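Local coordinates for beta-galactosidase (Geobacillus stearothermophilus, PDB 4OIF), which probably hydrolyses terminal non-reducing beta-D-galactose residues of beta-D-galactosides, as a zinc-binding member of glycoside hydrolase family 42, at residues L58-E61 with Y65-E68. Residues are numbered along the deposited sequence; the frame is centred on the assembly and turned at random.
Sequences LEPE and YRFE
Glu59 lies alongside Tyr65, both chains heading in one direction, so that the glutamate follows the CD1-CE1 side of the ring and on to OH, approaching it obliquely; Glu59 CD comes within 3.4 Å of Tyr65 CE1. The carboxylate and the ring are turned 36° from each other, neither stacked nor perpendicular. With its CG anti to the backbone N (chi1 -169°) and the rest extended, Glu59 reaches the level of the phenol oxygen. There a water bridges the pair, donating to Glu59 OE1 at 2.6 Å and lying 2.7 Å from Tyr65 OH, in the plane of the ring. At the backbone, Arg66 N gives a hydrogen bond of 2.8 Å to Leu58 O, and Tyr65 CA adds a CA-H...O contact to the same oxygen. A loop between two helices of a TIM barrel illustrates here how a chain reversal is held: residues 59-67 link the short helix 55-58 to helix 68-79 in the catalytic domain, away from the predicted catalytic glutamates and the zinc site. To one side of the backbone bond, Leu58 CD2 meets Phe67 CD1 at 3.6 Å, the leucine chain set nearly perpendicular to the phenylalanine; to the other, Arg66 CG rests 3.8 Å from Pro60 CG. The arginine chain then bends at chi2 (-74°), bringing NH1 to Tyr65 O, above the carbonyl plane. In the second shell, Gly63 N within the turn binds Glu59 OE2 and Trp55 NE1 binds OE1, fixing the carboxylate from both oxygens. Helix 127-144 packs against Tyr65 through His135 and Leu139, and against Phe67 through Arg143 and Tyr144.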
loop_
_atom_site.group_PDB
_atom_site.type_symbol
_atom_site.label_atom_id
_atom_site.label_comp_id
_atom_site.label_asym_id
_atom_site.label_seq_id
_atom_site.Cartn_x
_atom_site.Cartn_y
_atom_site.Cartn_z
ATOM N N LEU A 58 -37.757 -11.385 -10.494
ATOM C CA LEU A 58 -38.809 -10.970 -11.407
ATOM C C LEU A 58 -38.699 -11.708 -12.740
ATOM O O LEU A 58 -39.703 -12.036 -13.369
ATOM C CB LEU A 58 -38.740 -9.461 -11.640
ATOM C CG LEU A 58 -39.103 -8.625 -10.419
ATOM C CD1 LEU A 58 -38.772 -7.162 -10.650
ATOM C CD2 LEU A 58 -40.584 -8.806 -10.153
ATOM N N GLU A 59 -37.471 -11.959 -13.174
ATOM C CA GLU A 59 -37.248 -12.647 -14.436
ATOM C C GLU A 59 -36.152 -13.687 -14.219
ATOM O O GLU A 59 -34.998 -13.482 -14.590
ATOM C CB GLU A 59 -36.878 -11.642 -15.536
ATOM C CG GLU A 59 -36.884 -12.194 -16.957
ATOM C CD GLU A 59 -36.566 -11.131 -18.015
ATOM O OE1 GLU A 59 -36.221 -9.992 -17.636
ATOM O OE2 GLU A 59 -36.657 -11.441 -19.224
ATOM N N PRO A 60 -36.514 -14.805 -13.586
ATOM C CA PRO A 60 -35.552 -15.839 -13.202
ATOM C C PRO A 60 -34.778 -16.382 -14.402
ATOM O O PRO A 60 -33.578 -16.638 -14.312
ATOM C CB PRO A 60 -36.439 -16.913 -12.563
ATOM C CG PRO A 60 -37.799 -16.605 -13.002
ATOM C CD PRO A 60 -37.867 -15.140 -13.126
ATOM N N GLU A 61 -35.470 -16.541 -15.523
ATOM C CA GLU A 61 -34.817 -16.799 -16.795
ATOM C C GLU A 61 -35.365 -15.817 -17.818
ATOM O O GLU A 61 -36.414 -15.217 -17.581
ATOM C CB GLU A 61 -35.041 -18.249 -17.227
ATOM C CG GLU A 61 -34.413 -19.235 -16.262
ATOM C CD GLU A 61 -35.017 -20.606 -16.352
ATOM O OE1 GLU A 61 -35.947 -20.794 -17.173
ATOM O OE2 GLU A 61 -34.558 -21.492 -15.595
ATOM N N TYR A 65 -41.386 -14.587 -16.511
ATOM C CA TYR A 65 -41.620 -13.641 -15.419
ATOM C C TYR A 65 -42.351 -14.216 -14.220
ATOM O O TYR A 65 -43.160 -15.141 -14.330
ATOM C CB TYR A 65 -42.378 -12.423 -15.938
ATOM C CG TYR A 65 -41.628 -11.732 -17.043
ATOM C CD1 TYR A 65 -40.533 -10.915 -16.759
ATOM C CD2 TYR A 65 -41.994 -11.916 -18.377
ATOM C CE1 TYR A 65 -39.821 -10.295 -17.775
ATOM C CE2 TYR A 65 -41.291 -11.297 -19.406
ATOM C CZ TYR A 65 -40.206 -10.488 -19.099
ATOM O OH TYR A 65 -39.514 -9.864 -20.112
ATOM N N ARG A 66 -42.032 -13.642 -13.068
ATOM C CA ARG A 66 -42.598 -14.036 -11.795
ATOM C C ARG A 66 -42.987 -12.800 -11.013
ATOM O O ARG A 66 -42.257 -12.400 -10.109
ATOM C CB ARG A 66 -41.597 -14.857 -10.987
ATOM C CG ARG A 66 -41.281 -16.213 -11.570
ATOM C CD ARG A 66 -42.428 -17.183 -11.374
ATOM N NE ARG A 66 -42.067 -18.504 -11.880
ATOM C CZ ARG A 66 -42.351 -18.950 -13.101
ATOM N NH1 ARG A 66 -43.023 -18.188 -13.960
ATOM N NH2 ARG A 66 -41.966 -20.169 -13.460
ATOM N N PHE A 67 -44.127 -12.199 -11.360
ATOM C CA PHE A 67 -44.592 -10.973 -10.704
ATOM C C PHE A 67 -45.550 -11.218 -9.533
ATOM O O PHE A 67 -45.872 -10.283 -8.797
ATOM C CB PHE A 67 -45.294 -10.047 -11.709
ATOM C CG PHE A 67 -44.370 -9.382 -12.676
ATOM C CD1 PHE A 67 -43.506 -8.387 -12.254
ATOM C CD2 PHE A 67 -44.379 -9.736 -14.014
ATOM C CE1 PHE A 67 -42.657 -7.761 -13.147
ATOM C CE2 PHE A 67 -43.533 -9.121 -14.917
ATOM C CZ PHE A 67 -42.668 -8.128 -14.483
ATOM N N GLU A 68 -46.005 -12.458 -9.355
ATOM C CA GLU A 68 -47.058 -12.733 -8.374
ATOM C C GLU A 68 -46.630 -12.359 -6.958
ATOM O O GLU A 68 -47.395 -11.706 -6.218
ATOM C CB GLU A 68 -47.483 -14.200 -8.432
ATOM C CG GLU A 68 -47.958 -14.661 -9.820
ATOM C CD GLU A 68 -46.799 -14.932 -10.793
ATOM O OE1 GLU A 68 -45.835 -15.636 -10.409
ATOM O OE2 GLU A 68 -46.849 -14.429 -11.941
HETATM O O HOH W 1 -37.714 -8.333 -18.891
#